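Local coordinates for periplasmic binding protein (Pseudomonas aeruginosa, PDB 2R79), which binds heme in the periplasm and probably hands it on to a membrane heme transporter for uptake, at residues L1-W5 with L104-G109; G9-W15 with V241-R247; Q139-V144 with A258-S262; A151-L155 with A213-N218. All coordinates share one frame; numbering follows the deposited sequence.

Contact 1: L1-W5 with L104-G109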
loop_
_atom_site.group_PDB
_atom_site.type_symbol
_atom_site.label_atom_id
_atom_site.label_comp_id
_atom_site.label_asym_id
_atom_site.label_seq_id
_atom_site.Cartn_x
_atom_site.Cartn_y
_atom_site.Cartn_z
ATOM N N LEU A 1 -24.389 -35.413 -11.913
ATOM C CA LEU A 1 -23.151 -34.589 -12.084
ATOM C C LEU A 1 -22.479 -34.324 -10.742
ATOM O O LEU A 1 -23.143 -33.983 -9.767
ATOM C CB LEU A 1 -23.491 -33.248 -12.738
ATOM C CG LEU A 1 -24.140 -33.282 -14.122
ATOM C CD1 LEU A 1 -24.415 -31.856 -14.577
ATOM C CD2 LEU A 1 -23.230 -34.002 -15.107
ATOM N N PRO A 2 -21.150 -34.479 -10.677
ATOM C CA PRO A 2 -20.424 -34.242 -9.424
ATOM C C PRO A 2 -20.649 -32.841 -8.855
ATOM O O PRO A 2 -20.651 -31.853 -9.593
ATOM C CB PRO A 2 -18.966 -34.502 -9.815
ATOM C CG PRO A 2 -18.940 -34.226 -11.286
ATOM C CD PRO A 2 -20.224 -34.848 -11.758
ATOM N N GLN A 3 -20.836 -32.763 -7.537
ATOM C CA GLN A 3 -21.073 -31.489 -6.863
ATOM C C GLN A 3 -19.884 -30.993 -6.053
ATOM O O GLN A 3 -19.691 -29.788 -5.902
ATOM C CB GLN A 3 -22.287 -31.599 -5.944
ATOM C CG GLN A 3 -23.573 -31.905 -6.672
ATOM C CD GLN A 3 -23.880 -30.892 -7.745
ATOM O OE1 GLN A 3 -24.045 -29.705 -7.464
ATOM N NE2 GLN A 3 -23.958 -31.352 -8.990
ATOM N N ARG A 4 -19.101 -31.919 -5.513
ATOM C CA ARG A 4 -17.932 -31.545 -4.728
ATOM C C ARG A 4 -16.669 -31.985 -5.458
ATOM O O ARG A 4 -16.408 -33.177 -5.615
ATOM C CB ARG A 4 -17.983 -32.186 -3.340
ATOM C CG ARG A 4 -19.258 -31.890 -2.545
ATOM C CD ARG A 4 -19.010 -32.041 -1.046
ATOM N NE ARG A 4 -18.811 -30.741 -0.409
ATOM C CZ ARG A 4 -17.912 -30.494 0.538
ATOM N NH1 ARG A 4 -17.114 -31.459 0.967
ATOM N NH2 ARG A 4 -17.815 -29.277 1.062
ATOM N N TRP A 5 -15.889 -31.006 -5.899
ATOM C CA TRP A 5 -14.661 -31.265 -6.641
ATOM C C TRP A 5 -13.394 -30.894 -5.888
ATOM O O TRP A 5 -13.346 -29.893 -5.178
ATOM C CB TRP A 5 -14.640 -30.456 -7.939
ATOM C CG TRP A 5 -15.692 -30.773 -8.944
ATOM C CD1 TRP A 5 -17.034 -30.900 -8.728
ATOM C CD2 TRP A 5 -15.501 -30.901 -10.358
ATOM N NE1 TRP A 5 -17.692 -31.094 -9.921
ATOM C CE2 TRP A 5 -16.774 -31.099 -10.937
ATOM C CE3 TRP A 5 -14.375 -30.864 -11.192
ATOM C CZ2 TRP A 5 -16.954 -31.259 -12.314
ATOM C CZ3 TRP A 5 -14.552 -31.022 -12.562
ATOM C CH2 TRP A 5 -15.836 -31.217 -13.111
ATOM N N LEU A 104 -14.287 -31.526 -18.914
ATOM C CA LEU A 104 -14.693 -30.602 -17.860
ATOM C C LEU A 104 -16.077 -30.056 -18.157
ATOM O O LEU A 104 -16.922 -29.964 -17.269
ATOM C CB LEU A 104 -13.702 -29.446 -17.740
ATOM C CG LEU A 104 -12.296 -29.809 -17.263
ATOM C CD1 LEU A 104 -11.451 -28.546 -17.175
ATOM C CD2 LEU A 104 -12.371 -30.498 -15.906
ATOM N N GLY A 105 -16.306 -29.701 -19.414
ATOM C CA GLY A 105 -17.599 -29.177 -19.799
ATOM C C GLY A 105 -18.706 -30.163 -19.478
ATOM O O GLY A 105 -19.736 -29.787 -18.920
ATOM N N ASP A 106 -18.489 -31.432 -19.816
ATOM C CA ASP A 106 -19.488 -32.458 -19.567
ATOM C C ASP A 106 -19.741 -32.720 -18.088
ATOM O O ASP A 106 -20.893 -32.754 -17.660
ATOM C CB ASP A 106 -19.105 -33.771 -20.261
ATOM C CG ASP A 106 -19.239 -33.697 -21.778
ATOM O OD1 ASP A 106 -20.005 -32.842 -22.276
ATOM O OD2 ASP A 106 -18.586 -34.507 -22.474
ATOM N N TRP A 107 -18.685 -32.913 -17.306
ATOM C CA TRP A 107 -18.872 -33.176 -15.882
ATOM C C TRP A 107 -19.444 -31.966 -15.144
ATOM O O TRP A 107 -19.967 -32.098 -14.039
ATOM C CB TRP A 107 -17.557 -33.594 -15.217
ATOM C CG TRP A 107 -16.866 -34.749 -15.871
ATOM C CD1 TRP A 107 -17.454 -35.828 -16.468
ATOM C CD2 TRP A 107 -15.450 -34.946 -15.990
ATOM N NE1 TRP A 107 -16.492 -36.683 -16.957
ATOM C CE2 TRP A 107 -15.254 -36.166 -16.679
ATOM C CE3 TRP A 107 -14.327 -34.211 -15.584
ATOM C CZ2 TRP A 107 -13.977 -36.668 -16.972
ATOM C CZ3 TRP A 107 -13.053 -34.712 -15.877
ATOM C CH2 TRP A 107 -12.894 -35.928 -16.566
ATOM N N LEU A 108 -19.350 -30.793 -15.760
ATOM C CA LEU A 108 -19.838 -29.552 -15.158
ATOM C C LEU A 108 -21.234 -29.200 -15.671
ATOM O O LEU A 108 -21.926 -28.358 -15.098
ATOM C CB LEU A 108 -18.862 -28.416 -15.485
ATOM C CG LEU A 108 -18.133 -27.598 -14.411
ATOM C CD1 LEU A 108 -17.986 -28.350 -13.101
ATOM C CD2 LEU A 108 -16.767 -27.214 -14.974
ATOM N N GLY A 109 -21.631 -29.836 -16.769
ATOM C CA GLY A 109 -22.936 -29.583 -17.346
ATOM C C GLY A 109 -23.028 -28.334 -18.198
ATOM O O GLY A 109 -24.109 -27.773 -18.360
HETATM O O HOH W 1 -20.757 -30.700 -11.852
#

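Contact 2: G9-W15 with V241-R247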
loop_
_atom_site.group_PDB
_atom_site.type_symbol
_atom_site.label_atom_id
_atom_site.label_comp_id
_atom_site.label_asym_id
_atom_site.label_seq_id
_atom_site.Cartn_x
_atom_site.Cartn_y
_atom_site.Cartn_z
ATOM N N GLY A 9 -3.495 -29.454 -9.819
ATOM C CA GLY A 9 -2.918 -28.955 -11.055
ATOM C C GLY A 9 -3.452 -27.566 -11.345
ATOM O O GLY A 9 -4.602 -27.408 -11.748
ATOM N N GLY A 10 -2.610 -26.558 -11.137
ATOM C CA GLY A 10 -3.002 -25.176 -11.359
ATOM C C GLY A 10 -3.943 -24.868 -12.513
ATOM O O GLY A 10 -5.044 -24.360 -12.300
ATOM N N SER A 11 -3.516 -25.164 -13.735
ATOM C CA SER A 11 -4.328 -24.886 -14.914
ATOM C C SER A 11 -5.690 -25.566 -14.937
ATOM O O SER A 11 -6.646 -24.998 -15.453
ATOM C CB SER A 11 -3.545 -25.230 -16.179
ATOM O OG SER A 11 -2.454 -24.339 -16.330
ATOM N N LEU A 12 -5.786 -26.779 -14.401
ATOM C CA LEU A 12 -7.066 -27.477 -14.364
ATOM C C LEU A 12 -8.048 -26.671 -13.505
ATOM O O LEU A 12 -9.189 -26.426 -13.905
ATOM C CB LEU A 12 -6.889 -28.873 -13.769
ATOM C CG LEU A 12 -6.994 -30.055 -14.733
ATOM C CD1 LEU A 12 -6.098 -29.822 -15.936
ATOM C CD2 LEU A 12 -6.610 -31.341 -14.010
ATOM N N SER A 13 -7.589 -26.259 -12.326
ATOM C CA SER A 13 -8.408 -25.481 -11.407
ATOM C C SER A 13 -8.883 -24.184 -12.049
ATOM O O SER A 13 -10.037 -23.787 -11.878
ATOM C CB SER A 13 -7.620 -25.162 -10.133
ATOM O OG SER A 13 -7.293 -26.344 -9.434
ATOM N N GLU A 14 -7.988 -23.520 -12.772
ATOM C CA GLU A 14 -8.352 -22.275 -13.434
ATOM C C GLU A 14 -9.474 -22.530 -14.427
ATOM O O GLU A 14 -10.391 -21.723 -14.551
ATOM C CB GLU A 14 -7.164 -21.677 -14.185
ATOM C CG GLU A 14 -6.012 -21.241 -13.323
ATOM C CD GLU A 14 -5.003 -20.417 -14.100
ATOM O OE1 GLU A 14 -5.363 -19.304 -14.541
ATOM O OE2 GLU A 14 -3.856 -20.884 -14.277
ATOM N N TRP A 15 -9.387 -23.649 -15.141
ATOM C CA TRP A 15 -10.406 -23.988 -16.129
ATOM C C TRP A 15 -11.760 -24.238 -15.487
ATOM O O TRP A 15 -12.769 -23.758 -15.987
ATOM C CB TRP A 15 -9.976 -25.198 -16.962
ATOM C CG TRP A 15 -9.094 -24.812 -18.098
ATOM C CD1 TRP A 15 -7.847 -25.297 -18.371
ATOM C CD2 TRP A 15 -9.375 -23.835 -19.108
ATOM N NE1 TRP A 15 -7.333 -24.680 -19.487
ATOM C CE2 TRP A 15 -8.249 -23.780 -19.960
ATOM C CE3 TRP A 15 -10.469 -23.000 -19.376
ATOM C CZ2 TRP A 15 -8.184 -22.923 -21.065
ATOM C CZ3 TRP A 15 -10.407 -22.146 -20.475
ATOM C CH2 TRP A 15 -9.270 -22.116 -21.306
ATOM N N VAL A 241 2.032 -25.399 -14.829
ATOM C CA VAL A 241 1.564 -26.598 -14.140
ATOM C C VAL A 241 0.150 -26.996 -14.558
ATOM O O VAL A 241 -0.707 -26.138 -14.777
ATOM C CB VAL A 241 1.568 -26.394 -12.609
ATOM C CG1 VAL A 241 1.205 -27.698 -11.915
ATOM C CG2 VAL A 241 2.931 -25.895 -12.149
ATOM N N GLY A 242 -0.080 -28.301 -14.671
ATOM C CA GLY A 242 -1.394 -28.807 -15.037
ATOM C C GLY A 242 -1.894 -28.578 -16.457
ATOM O O GLY A 242 -3.097 -28.394 -16.666
ATOM N N GLY A 243 -0.996 -28.593 -17.438
ATOM C CA GLY A 243 -1.421 -28.391 -18.813
ATOM C C GLY A 243 -1.651 -26.937 -19.179
ATOM O O GLY A 243 -1.439 -26.039 -18.371
ATOM N N LEU A 244 -2.086 -26.711 -20.410
ATOM C CA LEU A 244 -2.342 -25.370 -20.923
ATOM C C LEU A 244 -3.477 -24.681 -20.185
ATOM O O LEU A 244 -4.608 -25.161 -20.207
ATOM C CB LEU A 244 -2.670 -25.451 -22.414
ATOM C CG LEU A 244 -1.498 -25.454 -23.396
ATOM C CD1 LEU A 244 -0.220 -25.941 -22.727
ATOM C CD2 LEU A 244 -1.869 -26.299 -24.595
ATOM N N GLY A 245 -3.173 -23.547 -19.556
ATOM C CA GLY A 245 -4.175 -22.819 -18.797
ATOM C C GLY A 245 -4.739 -21.580 -19.471
ATOM O O GLY A 245 -4.154 -21.069 -20.428
ATOM N N PRO A 246 -5.867 -21.053 -18.964
ATOM C CA PRO A 246 -6.554 -19.867 -19.489
ATOM C C PRO A 246 -5.783 -18.550 -19.456
ATOM O O PRO A 246 -6.137 -17.609 -20.161
ATOM C CB PRO A 246 -7.838 -19.816 -18.658
ATOM C CG PRO A 246 -7.401 -20.389 -17.350
ATOM C CD PRO A 246 -6.546 -21.560 -17.756
ATOM N N ARG A 247 -4.728 -18.476 -18.654
ATOM C CA ARG A 247 -3.950 -17.243 -18.572
ATOM C C ARG A 247 -2.781 -17.185 -19.545
ATOM O O ARG A 247 -2.149 -16.143 -19.682
ATOM C CB ARG A 247 -3.429 -17.029 -17.148
ATOM C CG ARG A 247 -4.499 -16.682 -16.113
ATOM C CD ARG A 247 -3.863 -16.507 -14.737
ATOM N NE ARG A 247 -3.188 -17.730 -14.304
ATOM C CZ ARG A 247 -2.030 -17.760 -13.651
ATOM N NH1 ARG A 247 -1.407 -16.631 -13.345
ATOM N NH2 ARG A 247 -1.484 -18.925 -13.324
HETATM O O HOH W 2 -3.142 -20.318 -17.070
#

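Contact 3: Q139-V144 with A258-S262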
loop_
_atom_site.group_PDB
_atom_site.type_symbol
_atom_site.label_atom_id
_atom_site.label_comp_id
_atom_site.label_asym_id
_atom_site.label_seq_id
_atom_site.Cartn_x
_atom_site.Cartn_y
_atom_site.Cartn_z
ATOM N N GLN A 139 12.396 -7.716 -37.355
ATOM C CA GLN A 139 13.296 -8.389 -36.417
ATOM C C GLN A 139 13.128 -9.904 -36.450
ATOM O O GLN A 139 12.011 -10.417 -36.401
ATOM C CB GLN A 139 13.054 -7.898 -34.986
ATOM C CG GLN A 139 13.974 -8.556 -33.958
ATOM C CD GLN A 139 13.521 -8.352 -32.521
ATOM O OE1 GLN A 139 13.485 -7.230 -32.019
ATOM N NE2 GLN A 139 13.176 -9.443 -31.855
ATOM N N PRO A 140 14.241 -10.644 -36.526
ATOM C CA PRO A 140 14.188 -12.110 -36.561
ATOM C C PRO A 140 13.913 -12.703 -35.176
ATOM O O PRO A 140 14.211 -12.083 -34.156
ATOM C CB PRO A 140 15.567 -12.482 -37.092
ATOM C CG PRO A 140 16.436 -11.439 -36.454
ATOM C CD PRO A 140 15.631 -10.164 -36.647
ATOM N N ALA A 141 13.345 -13.905 -35.150
ATOM C CA ALA A 141 13.025 -14.579 -33.897
ATOM C C ALA A 141 14.274 -14.772 -33.034
ATOM O O ALA A 141 15.284 -15.296 -33.495
ATOM C CB ALA A 141 12.380 -15.915 -34.190
ATOM N N PRO A 142 14.216 -14.360 -31.763
ATOM C CA PRO A 142 15.374 -14.507 -30.873
ATOM C C PRO A 142 15.540 -15.902 -30.254
ATOM O O PRO A 142 14.552 -16.586 -29.959
ATOM C CB PRO A 142 15.102 -13.456 -29.806
ATOM C CG PRO A 142 13.599 -13.564 -29.649
ATOM C CD PRO A 142 13.129 -13.614 -31.096
ATOM N N GLY A 143 16.793 -16.314 -30.061
ATOM C CA GLY A 143 17.066 -17.594 -29.425
ATOM C C GLY A 143 16.911 -17.388 -27.926
ATOM O O GLY A 143 17.533 -16.491 -27.358
ATOM N N VAL A 144 16.097 -18.213 -27.275
ATOM C CA VAL A 144 15.845 -18.049 -25.846
ATOM C C VAL A 144 15.877 -19.355 -25.063
ATOM O O VAL A 144 15.752 -20.439 -25.633
ATOM C CB VAL A 144 14.452 -17.381 -25.636
ATOM C CG1 VAL A 144 14.130 -17.237 -24.150
ATOM C CG2 VAL A 144 14.426 -16.018 -26.322
ATOM N N ALA A 258 8.208 -8.528 -24.950
ATOM C CA ALA A 258 9.592 -8.476 -24.471
ATOM C C ALA A 258 10.549 -9.039 -25.532
ATOM O O ALA A 258 11.694 -8.600 -25.635
ATOM C CB ALA A 258 9.731 -9.271 -23.184
ATOM N N PHE A 259 10.069 -10.011 -26.314
ATOM C CA PHE A 259 10.871 -10.641 -27.365
ATOM C C PHE A 259 11.020 -9.769 -28.620
ATOM O O PHE A 259 12.008 -9.884 -29.345
ATOM C CB PHE A 259 10.266 -11.999 -27.743
ATOM C CG PHE A 259 10.388 -13.053 -26.661
ATOM C CD1 PHE A 259 9.642 -14.224 -26.732
ATOM C CD2 PHE A 259 11.257 -12.881 -25.583
ATOM C CE1 PHE A 259 9.754 -15.212 -25.748
ATOM C CE2 PHE A 259 11.379 -13.860 -24.593
ATOM C CZ PHE A 259 10.625 -15.028 -24.677
ATOM N N TYR A 260 10.031 -8.913 -28.878
ATOM C CA TYR A 260 10.057 -8.004 -30.028
ATOM C C TYR A 260 9.761 -6.611 -29.496
ATOM O O TYR A 260 8.686 -6.068 -29.731
ATOM C CB TYR A 260 8.991 -8.382 -31.057
ATOM C CG TYR A 260 9.174 -9.746 -31.652
ATOM C CD1 TYR A 260 8.677 -10.880 -31.012
ATOM C CD2 TYR A 260 9.914 -9.917 -32.824
ATOM C CE1 TYR A 260 8.920 -12.156 -31.522
ATOM C CE2 TYR A 260 10.160 -11.181 -33.338
ATOM C CZ TYR A 260 9.660 -12.296 -32.683
ATOM O OH TYR A 260 9.892 -13.549 -33.199
ATOM N N PRO A 261 10.718 -6.013 -28.776
ATOM C CA PRO A 261 10.566 -4.677 -28.189
ATOM C C PRO A 261 10.263 -3.537 -29.156
ATOM O O PRO A 261 9.771 -2.493 -28.740
ATOM C CB PRO A 261 11.883 -4.478 -27.440
ATOM C CG PRO A 261 12.855 -5.266 -28.251
ATOM C CD PRO A 261 12.086 -6.523 -28.572
ATOM N N SER A 262 10.555 -3.740 -30.437
ATOM C CA SER A 262 10.311 -2.720 -31.455
ATOM C C SER A 262 8.959 -2.865 -32.132
ATOM O O SER A 262 8.768 -2.395 -33.251
ATOM C CB SER A 262 11.396 -2.760 -32.526
ATOM O OG SER A 262 12.650 -2.440 -31.966
HETATM O O HOH W 3 11.378 -5.783 -32.113
#

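Contact 4: A151-L155 with A213-N218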
loop_
_atom_site.group_PDB
_atom_site.type_symbol
_atom_site.label_atom_id
_atom_site.label_comp_id
_atom_site.label_asym_id
_atom_site.label_seq_id
_atom_site.Cartn_x
_atom_site.Cartn_y
_atom_site.Cartn_z
ATOM N N ALA A 151 14.420 -21.389 -5.885
ATOM C CA ALA A 151 15.194 -20.410 -5.150
ATOM C C ALA A 151 16.504 -20.242 -5.918
ATOM O O ALA A 151 17.585 -20.163 -5.331
ATOM C CB ALA A 151 15.459 -20.892 -3.733
ATOM N N GLY A 152 16.388 -20.221 -7.245
ATOM C CA GLY A 152 17.544 -20.039 -8.109
ATOM C C GLY A 152 18.441 -21.242 -8.311
ATOM O O GLY A 152 19.396 -21.177 -9.077
ATOM N N GLY A 153 18.153 -22.346 -7.635
ATOM C CA GLY A 153 18.995 -23.520 -7.800
ATOM C C GLY A 153 18.261 -24.669 -8.453
ATOM O O GLY A 153 17.110 -24.518 -8.870
ATOM N N GLN A 154 18.934 -25.811 -8.561
ATOM C CA GLN A 154 18.337 -27.014 -9.143
ATOM C C GLN A 154 17.662 -26.725 -10.480
ATOM O O GLN A 154 16.560 -27.201 -10.750
ATOM C CB GLN A 154 17.314 -27.593 -8.166
ATOM C CG GLN A 154 17.912 -28.081 -6.856
ATOM C CD GLN A 154 16.869 -28.246 -5.764
ATOM O OE1 GLN A 154 15.766 -28.744 -6.005
ATOM N NE2 GLN A 154 17.217 -27.830 -4.550
ATOM N N LEU A 155 18.340 -25.949 -11.315
ATOM C CA LEU A 155 17.810 -25.564 -12.613
ATOM C C LEU A 155 17.420 -26.684 -13.558
ATOM O O LEU A 155 18.185 -27.619 -13.789
ATOM C CB LEU A 155 18.809 -24.668 -13.342
ATOM C CG LEU A 155 19.055 -23.272 -12.785
ATOM C CD1 LEU A 155 19.866 -22.476 -13.802
ATOM C CD2 LEU A 155 17.726 -22.583 -12.526
ATOM N N ALA A 213 19.132 -14.564 -7.019
ATOM C CA ALA A 213 19.402 -15.946 -6.658
ATOM C C ALA A 213 19.948 -16.707 -7.860
ATOM O O ALA A 213 20.886 -17.494 -7.743
ATOM C CB ALA A 213 18.146 -16.608 -6.158
ATOM N N LEU A 214 19.363 -16.461 -9.022
ATOM C CA LEU A 214 19.796 -17.131 -10.236
ATOM C C LEU A 214 21.273 -16.869 -10.509
ATOM O O LEU A 214 22.030 -17.786 -10.828
ATOM C CB LEU A 214 18.967 -16.642 -11.423
ATOM C CG LEU A 214 19.251 -17.311 -12.768
ATOM C CD1 LEU A 214 18.680 -18.716 -12.760
ATOM C CD2 LEU A 214 18.632 -16.495 -13.889
ATOM N N LEU A 215 21.678 -15.610 -10.381
ATOM C CA LEU A 215 23.057 -15.229 -10.641
ATOM C C LEU A 215 24.012 -15.741 -9.573
ATOM O O LEU A 215 25.155 -16.102 -9.877
ATOM C CB LEU A 215 23.148 -13.712 -10.774
ATOM C CG LEU A 215 22.430 -13.213 -12.037
ATOM C CD1 LEU A 215 22.111 -11.734 -11.939
ATOM C CD2 LEU A 215 23.308 -13.499 -13.242
ATOM N N LYS A 216 23.546 -15.782 -8.326
ATOM C CA LYS A 216 24.373 -16.276 -7.240
ATOM C C LYS A 216 24.770 -17.715 -7.487
ATOM O O LYS A 216 25.945 -18.070 -7.410
ATOM C CB LYS A 216 23.631 -16.215 -5.915
ATOM C CG LYS A 216 23.717 -14.900 -5.221
ATOM C CD LYS A 216 23.169 -15.027 -3.824
ATOM C CE LYS A 216 23.347 -13.739 -3.051
ATOM N NZ LYS A 216 23.058 -13.980 -1.617
ATOM N N GLN A 217 23.778 -18.540 -7.796
ATOM C CA GLN A 217 24.011 -19.956 -8.021
ATOM C C GLN A 217 24.474 -20.343 -9.417
ATOM O O GLN A 217 24.893 -21.473 -9.629
ATOM C CB GLN A 217 22.751 -20.736 -7.646
ATOM C CG GLN A 217 22.317 -20.448 -6.218
ATOM C CD GLN A 217 21.259 -21.400 -5.712
ATOM O OE1 GLN A 217 21.434 -22.617 -5.757
ATOM N NE2 GLN A 217 20.156 -20.850 -5.212
ATOM N N ASN A 218 24.416 -19.410 -10.362
ATOM C CA ASN A 218 24.833 -19.691 -11.738
ATOM C C ASN A 218 25.548 -18.469 -12.317
ATOM O O ASN A 218 25.102 -17.890 -13.307
ATOM C CB ASN A 218 23.600 -20.019 -12.579
ATOM C CG ASN A 218 22.691 -21.036 -11.905
ATOM O OD1 ASN A 218 23.000 -22.224 -11.858
ATOM N ND2 ASN A 218 21.569 -20.567 -11.368
#

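Contact 1: L1-W5 with L104-G109
The irregular chain of Leu1-Trp5 runs past the C-terminal turn of helix 94-108, coming closest where the CA atoms of Leu1 and Trp107 lie 5.9 Å apart. Leu1 reaches over the end of that helix with both methyls: CD2 rests 3.7 Å from Asp106 O, and CD1 lies against Gly109 CA at 3.9 Å. Gly109 ends the helix in a Schellman motif, and both its positive phi of 80° and the closeness of Leu1 CD1 suit a residue without a side chain. Pro2, a rigid ring needing no partner for a backbone N-H, sets its CG and CD beside Trp107 O. A water lies between Pro2 O and Trp107 O, though its distance to Pro2 O is doubtfully short. In the N-terminal lobe of this periplasmic binding protein, strand 5-7 lies inside a four-stranded parallel sheet, and this contact fastens the chain leading into it to a helix packed on that sheet. Trp5, the strand's first residue, packs between them. Its CG stands anti to the carbonyl carbon (chi1 -64°), which sends the indole toward the helix, where CH2 meets Trp107 CB at 3.6 Å and Leu104 CD2 sits at the ring edge, 4.0 Å from CZ3. On its polar edge Trp5 NE1 donates to Pro2 O at 3.1 Å, from above the carbonyl plane, which satisfies the buried indole N-H and fixes the ring's rotation. Ile62 and Ile64 of strand 62-65 also pack on Trp5, while Arg84 makes a cation-pi contact with Trp107.

Contact 2: G9-W15 with V241-R247
Ser11 and Glu14 both hold their first side-chain atom beyond CB anti to the carbonyl carbon (chi1 -67° and -65°), which turns OG and the carboxylate from one face of helix 10-18 onto the loop Val241-Arg247. This is part of the junction between the lobes of a bilobed periplasmic binding protein: helix 10-18, the first of the N-terminal lobe and N-capped by Gly9, meets the loop that leads to helix 248-259. Ser11 is small enough to enter the loop. Its N donates to Val241 O, and its OG lies 2.9 Å from Val241 O and 2.8 Å from Gly243 O, a single proton between two acceptors. Glycines suit this close passage: Gly242 has positive phi, and its CA is only 4.3 Å from Gly9 CA. Val241 itself touches the heme, so the same turn that grips Ser11 also carries a wall of the pocket. Farther along, Pro246 slides past Trp15 and lays CD over one indole face, a CH-pi contact of 3.7 Å to the centroid of the five-membered ring. The N-H at the edge of that ring is used as well, since Trp15 NE1 donates nearly straight to a lone pair of Leu244 O at 2.9 Å. Leucines of helix 94-108 pack on the same indole. Glu14 packs its CB on Pro246 CG at 3.4 Å before its carboxylate reaches Arg247, whose guanidinium also pairs with Asp236. A water joins Glu14 OE2 to Arg247 N. The salt bridge is side-on, with Arg247 NE 2.7 Å from Glu14 OE1 and Arg247 NH2 3.2 Å from Glu14 OE2, each oxygen met from above the carboxylate plane.

Contact 3: Q139-V144 with A258-S262
Phe259 and Pro142 meet at the close-packed end of this contact, in the C-terminal lobe of the periplasmic binding protein, where helix 248-259 ends beside the chain entering strand 143-150 of the mixed sheet. Pro142 CG lies 4.1 Å from Phe259 CB. The branch of Val144 sets CG2 over one face of the Phe259 ring, displaced toward its rim, 4.1 Å from CE2, and brings CG1 near CZ; Leu168 and Leu233 also pack on Phe259. Next to it the side chains of Pro142 and Tyr260 cross at about a right angle, with Pro142 CD 4.0 Å from Tyr260 CZ. The small Ala141 lets the phenol end come close, its CA 3.4 Å from Tyr260 OH, while that hydroxyl finds hydrogen-bonding partners in Gly172 O and Gln136 NE2.

Toward Gln139 the packing gives way to polar and water-mediated links at a partly exposed edge, where Ser262 OG bonds Leu19 O of a neighbouring subunit. With CG anti to the backbone N (chi1 -179°) and the chain extended beyond it, the glutamine spans from its loop to the helix end. Its amide lies only 15° from parallel to the Tyr260 ring, and NE2 donates to Phe259 O at 2.8 Å, in the carbonyl plane, giving a partner to a carbonyl at the helix terminus. The other end of the amide holds water: Gln139 OE1 accepts from it at 2.6 Å, and the same water accepts from Ser262 N.

Contact 4: A151-L155 with A213-N218
Gln217 and Asn218, at the C-terminal end of helix 207-217, close on the tight turn Ala151-Leu155, which joins the antiparallel strands 143-150 and 155-158 as a beta hairpin in the C-terminal lobe. From its CB, 3.7 Å from Gly152 O, Gln217 extends along the turn. CG stays near that same oxygen, CD lies 3.7 Å from Gly153 CA, and OE1 comes to 3.3 Å from Gly153 CA. Its NE2 ends beside Ala151 O, close but at an angle too poor for a hydrogen bond. The long, flexible glutamine thus lies against a backbone with no side chains in its way, and an approach this close to the CA of Gly153 suits glycine. Gly152 has positive phi and faces the helix so closely that its CA is 4.2 Å from that of Leu214; beside it stands Ala213, whose small methyl lets the turn come this close. The N-H groups of Ala151 and Gly152 are bound by the carboxylate of Asp202, so the turn is also held by the last residue of strand 197-202.

Leu155 supplies the apolar part, crossing Leu214 at about a right angle with CD2 4.0 Å from Leu214 CD1, while its other methyl, CD1, lies against the amide of Asn218. Lys216 turns away to a salt bridge with Asp278 of a neighbouring subunit. Just past the helix, Asn218 uses one amide nitrogen twice: ND2 donates to a lone pair of Leu214 O at 2.9 Å and, almost in line with the carbonyl bond, to Gly152 O at 3.2 Å.

In the fold
Contact 1 and contact 2 share the N-terminal side of the protein, their centres about 16 Å apart and touching where Leu104 of helix 94-108 packs on Trp15. Contacts 3 and 4 lie in the C-terminal lobe, their centres about 25 Å apart, at two places around the mixed sheet that includes strand 143-150. The centre of contact 1 is about 41-42 Å from theirs, on the opposite side of the chain's centre. Along the chain the segments of contact 1 alternate with those of contact 2, as do those of contacts 2 and 3, while both segments of contact 4 fall between those of contact 3. Contact 2, near the centre and beside the heme, probably joins the lobes together; helix 248-259 runs from its loop to contact 3.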